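Local coordinates for conserved hypothetical protein BatB (Bacteroides thetaiotaomicron, PDB 3IBS) that is of unknown function but, as a membrane protein whose von Willebrand factor type A domain binds magnesium, may take part in metal-dependent protein recognition, at residues D28-R33 / V195-S200; R39-L44 / M77-I82. One frame throughout, in Å; residues are numbered along the deposited sequence.

Contact 1 (D28-R33 / V195-S200); sequences DVQPSR and VDNSNS
Hydrogen bonding centres on the carboxamide oxygen of Asn197. Gln30 N donates to Asn197 OD1 over 3.0 Å, an almost straight bond (N-H...O 167°) that lies in the carbonyl plane. A water donates to the same OD1 and also to Gln30 O at 2.7 Å, so both backbone polar atoms of Gln30 are tied to one side-chain oxygen, one directly and one through the water. Asn197 CG stands anti to its own carbonyl carbon (chi1 -69°), which swings the amide across to the 28-33 loop.

Van der Waals packing comes from Val29, whose CG2 methyl rests against two oxygens: 3.4 Å from Asn197 OD1 and 3.7 Å from Asp196 O.

Bonds inside each loop set its shape. Asp196 OD1 takes Ser198 N in an Asx turn and also accepts from Ser198 OG at 2.8 Å; Ser198 OG in turn accepts from Ser200 N, an ST turn leading into helix 200-214. Across the other loop, Arg33 grips Asp28 side-on, NE to OD1 and NH2 to OD2, both 2.8 Å, in a salt bridge. Arg33 NH1 also pairs with Asp120, a magnesium site of this protein that does not hold the ion in this chain. Through them the loop is linked to the metal-binding C-terminal ends of the parallel strands, consistent with the metal ion-dependent adhesion site of a von Willebrand factor type A domain.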
loop_
_atom_site.group_PDB
_atom_site.type_symbol
_atom_site.label_atom_id
_atom_site.label_comp_id
_atom_site.label_asym_id
_atom_site.label_seq_id
_atom_site.Cartn_x
_atom_site.Cartn_y
_atom_site.Cartn_z
ATOM N N ASP A 28 -3.492 3.813 7.212
ATOM C CA ASP A 28 -2.668 5.011 7.471
ATOM C C ASP A 28 -2.869 5.594 8.872
ATOM O O ASP A 28 -2.184 6.535 9.277
ATOM C CB ASP A 28 -2.874 6.096 6.386
ATOM C CG ASP A 28 -4.331 6.488 6.184
ATOM O OD1 ASP A 28 -5.262 5.820 6.695
ATOM O OD2 ASP A 28 -4.544 7.483 5.463
ATOM N N VAL A 29 -3.825 5.042 9.601
ATOM C CA VAL A 29 -3.893 5.226 11.044
ATOM C C VAL A 29 -4.092 3.815 11.598
ATOM O O VAL A 29 -4.725 2.982 10.951
ATOM C CB VAL A 29 -4.994 6.247 11.467
ATOM C CG1 VAL A 29 -6.364 5.741 11.143
ATOM C CG2 VAL A 29 -4.901 6.581 12.972
ATOM N N GLN A 30 -3.502 3.535 12.756
ATOM C CA GLN A 30 -3.395 2.169 13.262
ATOM C C GLN A 30 -4.555 1.757 14.168
ATOM O O GLN A 30 -5.003 2.562 14.967
ATOM C CB GLN A 30 -2.084 2.020 14.021
ATOM C CG GLN A 30 -0.889 2.232 13.128
ATOM C CD GLN A 30 -0.843 1.196 12.028
ATOM O OE1 GLN A 30 -0.703 -0.008 12.294
ATOM N NE2 GLN A 30 -0.977 1.646 10.790
ATOM N N PRO A 31 -5.046 0.506 14.037
ATOM C CA PRO A 31 -4.703 -0.516 13.034
ATOM C C PRO A 31 -5.313 -0.273 11.643
ATOM O O PRO A 31 -4.788 -0.779 10.650
ATOM C CB PRO A 31 -5.281 -1.818 13.624
ATOM C CG PRO A 31 -5.686 -1.496 15.025
ATOM C CD PRO A 31 -5.946 -0.029 15.074
ATOM N N SER A 32 -6.416 0.471 11.583
ATOM C CA SER A 32 -7.004 0.937 10.321
ATOM C C SER A 32 -7.842 2.154 10.696
ATOM O O SER A 32 -8.021 2.415 11.884
ATOM C CB SER A 32 -7.918 -0.129 9.695
ATOM O OG SER A 32 -9.072 -0.390 10.512
ATOM N N ARG A 33 -8.351 2.887 9.703
ATOM C CA ARG A 33 -9.199 4.033 9.964
ATOM C C ARG A 33 -10.419 3.580 10.761
ATOM O O ARG A 33 -10.798 4.217 11.735
ATOM C CB ARG A 33 -9.636 4.709 8.666
ATOM C CG ARG A 33 -8.484 5.361 7.887
ATOM C CD ARG A 33 -8.987 6.030 6.645
ATOM N NE ARG A 33 -7.871 6.515 5.825
ATOM C CZ ARG A 33 -8.001 6.996 4.597
ATOM N NH1 ARG A 33 -9.214 7.081 4.039
ATOM N NH2 ARG A 33 -6.915 7.394 3.926
ATOM N N VAL A 195 -7.998 12.773 13.406
ATOM C CA VAL A 195 -7.634 11.629 14.194
ATOM C C VAL A 195 -6.234 11.208 13.698
ATOM O O VAL A 195 -6.018 11.071 12.502
ATOM C CB VAL A 195 -8.670 10.495 14.045
ATOM C CG1 VAL A 195 -8.214 9.227 14.763
ATOM C CG2 VAL A 195 -10.047 10.940 14.573
ATOM N N ASP A 196 -5.284 11.085 14.615
ATOM C CA ASP A 196 -3.990 10.449 14.318
ATOM C C ASP A 196 -3.752 9.286 15.306
ATOM O O ASP A 196 -4.703 8.777 15.892
ATOM C CB ASP A 196 -2.856 11.480 14.345
ATOM C CG ASP A 196 -2.734 12.190 15.686
ATOM O OD1 ASP A 196 -3.175 11.632 16.722
ATOM O OD2 ASP A 196 -2.188 13.316 15.702
ATOM N N ASN A 197 -2.503 8.871 15.502
ATOM C CA ASN A 197 -2.230 7.698 16.341
ATOM C C ASN A 197 -2.313 7.921 17.856
ATOM O O ASN A 197 -2.416 6.966 18.626
ATOM C CB ASN A 197 -0.915 7.030 15.934
ATOM C CG ASN A 197 -1.009 6.362 14.571
ATOM O OD1 ASN A 197 -1.950 5.610 14.296
ATOM N ND2 ASN A 197 -0.037 6.642 13.703
ATOM N N SER A 198 -2.299 9.180 18.280
ATOM C CA SER A 198 -2.429 9.510 19.696
ATOM C C SER A 198 -3.902 9.473 20.136
ATOM O O SER A 198 -4.817 9.212 19.324
ATOM C CB SER A 198 -1.831 10.891 19.962
ATOM O OG SER A 198 -2.664 11.912 19.418
ATOM N N ASN A 199 -4.124 9.768 21.413
ATOM C CA ASN A 199 -5.459 9.840 22.000
ATOM C C ASN A 199 -6.051 11.253 21.897
ATOM O O ASN A 199 -7.095 11.549 22.503
ATOM C CB ASN A 199 -5.401 9.390 23.473
ATOM C CG ASN A 199 -4.379 10.185 24.294
ATOM O OD1 ASN A 199 -3.767 11.137 23.798
ATOM N ND2 ASN A 199 -4.185 9.785 25.554
ATOM N N SER A 200 -5.380 12.117 21.131
ATOM C CA SER A 200 -5.740 13.537 21.052
ATOM C C SER A 200 -7.173 13.800 20.583
ATOM O O SER A 200 -7.882 14.626 21.164
ATOM C CB SER A 200 -4.743 14.316 20.178
ATOM O OG SER A 200 -4.861 13.945 18.811
HETATM O O HOH W 1 -3.646 4.470 16.349
#

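Contact 2 (R39-L44 / M77-I82); sequences RLISRL and MFLESI
Leu79 reaches from helix 72-80 to Ile41 and Ser42 on helix 33-46, joining two helices of the Rossmann-like alpha/beta fold of the von Willebrand factor type A domain. The contact is buried, and both Ile41 and Leu79 also touch Met55 of strand 52-58, which places it where the helices meet over the central sheet.

Leu79 contributes more than half of the surface buried here. Its CG, anti to the backbone N (chi1 -172°), carries the two methyls out to helix 33-46. Both methyls touch Ile41, and CD2 reaches on to Ser42 as well. Leu79 CD1 lies 3.9 Å from Ile41 CG2 and 4.0 Å from Ile41 CD1, and so contacts both branches of that side chain. Leu79 CD2 is 3.8 Å from Ser42 CB and closer still to the backbone of that serine.

Ile41 also points at the facing helix, and its side chain meets that of Leu79 at a slant. Ile41 CG2 lies 4.0 Å from Leu79 CD2 as well as near CD1. The Ile41 side chain also touches Ile16 and Leu18 of strand 13-19. The branched residue is therefore wedged between the sheet and the second helix.

With an alanine here in place of Leu79, both methyls would go, and a gap would probably open between the helices, leaving Ile41 CG2 and Ser42 CB without their apolar partner on helix 72-80.

Ser42 joins through its root: OG, anti to the backbone N (chi1 -179°), is directed away from the nitrogen that the leucine approaches. The shortest approach between the two segments is from Leu79 CD2 to Ser42 N, 3.6 Å.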
loop_
_atom_site.group_PDB
_atom_site.type_symbol
_atom_site.label_atom_id
_atom_site.label_comp_id
_atom_site.label_asym_id
_atom_site.label_seq_id
_atom_site.Cartn_x
_atom_site.Cartn_y
_atom_site.Cartn_z
ATOM N N ARG A 39 -12.043 2.062 18.473
ATOM C CA ARG A 39 -11.321 2.189 19.719
ATOM C C ARG A 39 -11.547 3.553 20.355
ATOM O O ARG A 39 -11.688 3.637 21.581
ATOM C CB ARG A 39 -9.829 1.910 19.495
ATOM C CG ARG A 39 -9.608 0.444 19.126
ATOM C CD ARG A 39 -8.138 0.160 18.917
ATOM N NE ARG A 39 -7.965 -1.234 18.553
ATOM C CZ ARG A 39 -6.792 -1.814 18.346
ATOM N NH1 ARG A 39 -5.663 -1.114 18.448
ATOM N NH2 ARG A 39 -6.766 -3.092 18.020
ATOM N N LEU A 40 -11.617 4.602 19.526
ATOM C CA LEU A 40 -11.925 5.950 20.002
ATOM C C LEU A 40 -13.351 6.019 20.572
ATOM O O LEU A 40 -13.574 6.642 21.611
ATOM C CB LEU A 40 -11.789 6.985 18.871
ATOM C CG LEU A 40 -12.048 8.476 19.193
ATOM C CD1 LEU A 40 -11.271 9.366 18.202
ATOM C CD2 LEU A 40 -13.531 8.861 19.172
ATOM N N ILE A 41 -14.307 5.404 19.868
ATOM C CA ILE A 41 -15.704 5.414 20.320
ATOM C C ILE A 41 -15.869 4.696 21.669
ATOM O O ILE A 41 -16.595 5.147 22.550
ATOM C CB ILE A 41 -16.637 4.784 19.276
ATOM C CG1 ILE A 41 -16.696 5.671 18.009
ATOM C CG2 ILE A 41 -18.061 4.581 19.869
ATOM C CD1 ILE A 41 -17.179 4.899 16.767
ATOM N N SER A 42 -15.200 3.560 21.795
ATOM C CA SER A 42 -15.211 2.801 23.034
ATOM C C SER A 42 -14.733 3.681 24.188
ATOM O O SER A 42 -15.347 3.688 25.247
ATOM C CB SER A 42 -14.372 1.524 22.901
ATOM O OG SER A 42 -14.422 0.788 24.109
ATOM N N ARG A 43 -13.686 4.467 23.967
ATOM C CA ARG A 43 -13.168 5.339 25.029
ATOM C C ARG A 43 -14.077 6.558 25.272
ATOM O O ARG A 43 -14.225 7.014 26.404
ATOM C CB ARG A 43 -11.706 5.757 24.731
ATOM C CG ARG A 43 -10.712 4.588 24.837
ATOM C CD ARG A 43 -9.380 4.827 24.081
ATOM N NE ARG A 43 -8.400 3.786 24.415
ATOM C CZ ARG A 43 -8.416 2.538 23.942
ATOM N NH1 ARG A 43 -9.366 2.146 23.085
ATOM N NH2 ARG A 43 -7.472 1.673 24.312
ATOM N N LEU A 44 -14.703 7.058 24.208
ATOM C CA LEU A 44 -15.706 8.088 24.320
ATOM C C LEU A 44 -16.854 7.610 25.248
ATOM O O LEU A 44 -17.256 8.323 26.170
ATOM C CB LEU A 44 -16.223 8.450 22.916
ATOM C CG LEU A 44 -17.256 9.568 22.745
ATOM C CD1 LEU A 44 -17.240 10.119 21.290
ATOM C CD2 LEU A 44 -18.657 9.085 23.154
HETATM N N MSE A 77 -20.653 -3.682 22.848
HETATM C CA MSE A 77 -20.729 -4.931 22.094
HETATM C C MSE A 77 -21.360 -4.750 20.692
HETATM O O MSE A 77 -21.058 -5.517 19.779
HETATM C CB MSE A 77 -21.379 -6.053 22.917
HETATM C CG MSE A 77 -22.870 -6.090 22.891
HETATM SE SE MSE A 77 -23.531 -7.145 21.397
HETATM C CE MSE A 77 -25.257 -7.666 22.169
ATOM N N PHE A 78 -22.206 -3.728 20.526
ATOM C CA PHE A 78 -22.715 -3.342 19.188
ATOM C C PHE A 78 -21.610 -2.731 18.312
ATOM O O PHE A 78 -21.606 -2.854 17.090
ATOM C CB PHE A 78 -23.885 -2.355 19.324
ATOM C CG PHE A 78 -25.224 -3.038 19.525
ATOM C CD1 PHE A 78 -25.455 -3.865 20.632
ATOM C CD2 PHE A 78 -26.245 -2.869 18.606
ATOM C CE1 PHE A 78 -26.698 -4.512 20.822
ATOM C CE2 PHE A 78 -27.474 -3.510 18.788
ATOM C CZ PHE A 78 -27.686 -4.344 19.893
ATOM N N LEU A 79 -20.669 -2.081 18.975
ATOM C CA LEU A 79 -19.519 -1.485 18.324
ATOM C C LEU A 79 -18.679 -2.570 17.679
ATOM O O LEU A 79 -18.295 -2.458 16.522
ATOM C CB LEU A 79 -18.700 -0.730 19.377
ATOM C CG LEU A 79 -17.533 0.157 19.007
ATOM C CD1 LEU A 79 -17.933 1.208 17.975
ATOM C CD2 LEU A 79 -16.996 0.799 20.275
ATOM N N GLU A 80 -18.438 -3.648 18.426
ATOM C CA GLU A 80 -17.559 -4.729 17.977
ATOM C C GLU A 80 -18.022 -5.406 16.679
ATOM O O GLU A 80 -17.197 -5.854 15.871
ATOM C CB GLU A 80 -17.340 -5.746 19.126
ATOM C CG GLU A 80 -17.078 -7.201 18.706
ATOM C CD GLU A 80 -18.366 -7.969 18.342
ATOM O OE1 GLU A 80 -19.427 -7.768 19.005
ATOM O OE2 GLU A 80 -18.309 -8.783 17.386
ATOM N N SER A 81 -19.332 -5.477 16.467
ATOM C CA SER A 81 -19.868 -6.155 15.287
ATOM C C SER A 81 -19.807 -5.295 13.995
ATOM O O SER A 81 -20.109 -5.782 12.900
ATOM C CB SER A 81 -21.300 -6.628 15.568
ATOM O OG SER A 81 -22.232 -5.562 15.381
ATOM N N ILE A 82 -19.409 -4.028 14.119
ATOM C CA ILE A 82 -19.354 -3.123 12.974
ATOM C C ILE A 82 -18.233 -3.481 11.977
ATOM O O ILE A 82 -17.077 -3.617 12.361
ATOM C CB ILE A 82 -19.243 -1.634 13.426
ATOM C CG1 ILE A 82 -20.530 -1.221 14.171
ATOM C CG2 ILE A 82 -18.970 -0.712 12.217
ATOM C CD1 ILE A 82 -20.495 0.141 14.817
#

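Overall arrangement
From the N terminus, strand 13-19 leads through the loop at 28-33 into helix 33-46, which carries the first half of contact 2. The chain then forms strands 52-58 and 62-69 and helix 72-80, where contact 2 closes a loop of 32 residues. Contact 1 closes one of 161, when 195-200 follows edge strand 191-195, so contact 2 is nested inside it. Their centres are about 15 Å apart. Helix 33-46 links them: Pro31 CG packs 3.4 Å from Arg39 NH1, and Val195 CG2 lies against Leu40 CD1. Contact 1 joins the loops before helices 33-46 and 200-214, and contact 2 joins helix 33-46 to helix 72-80.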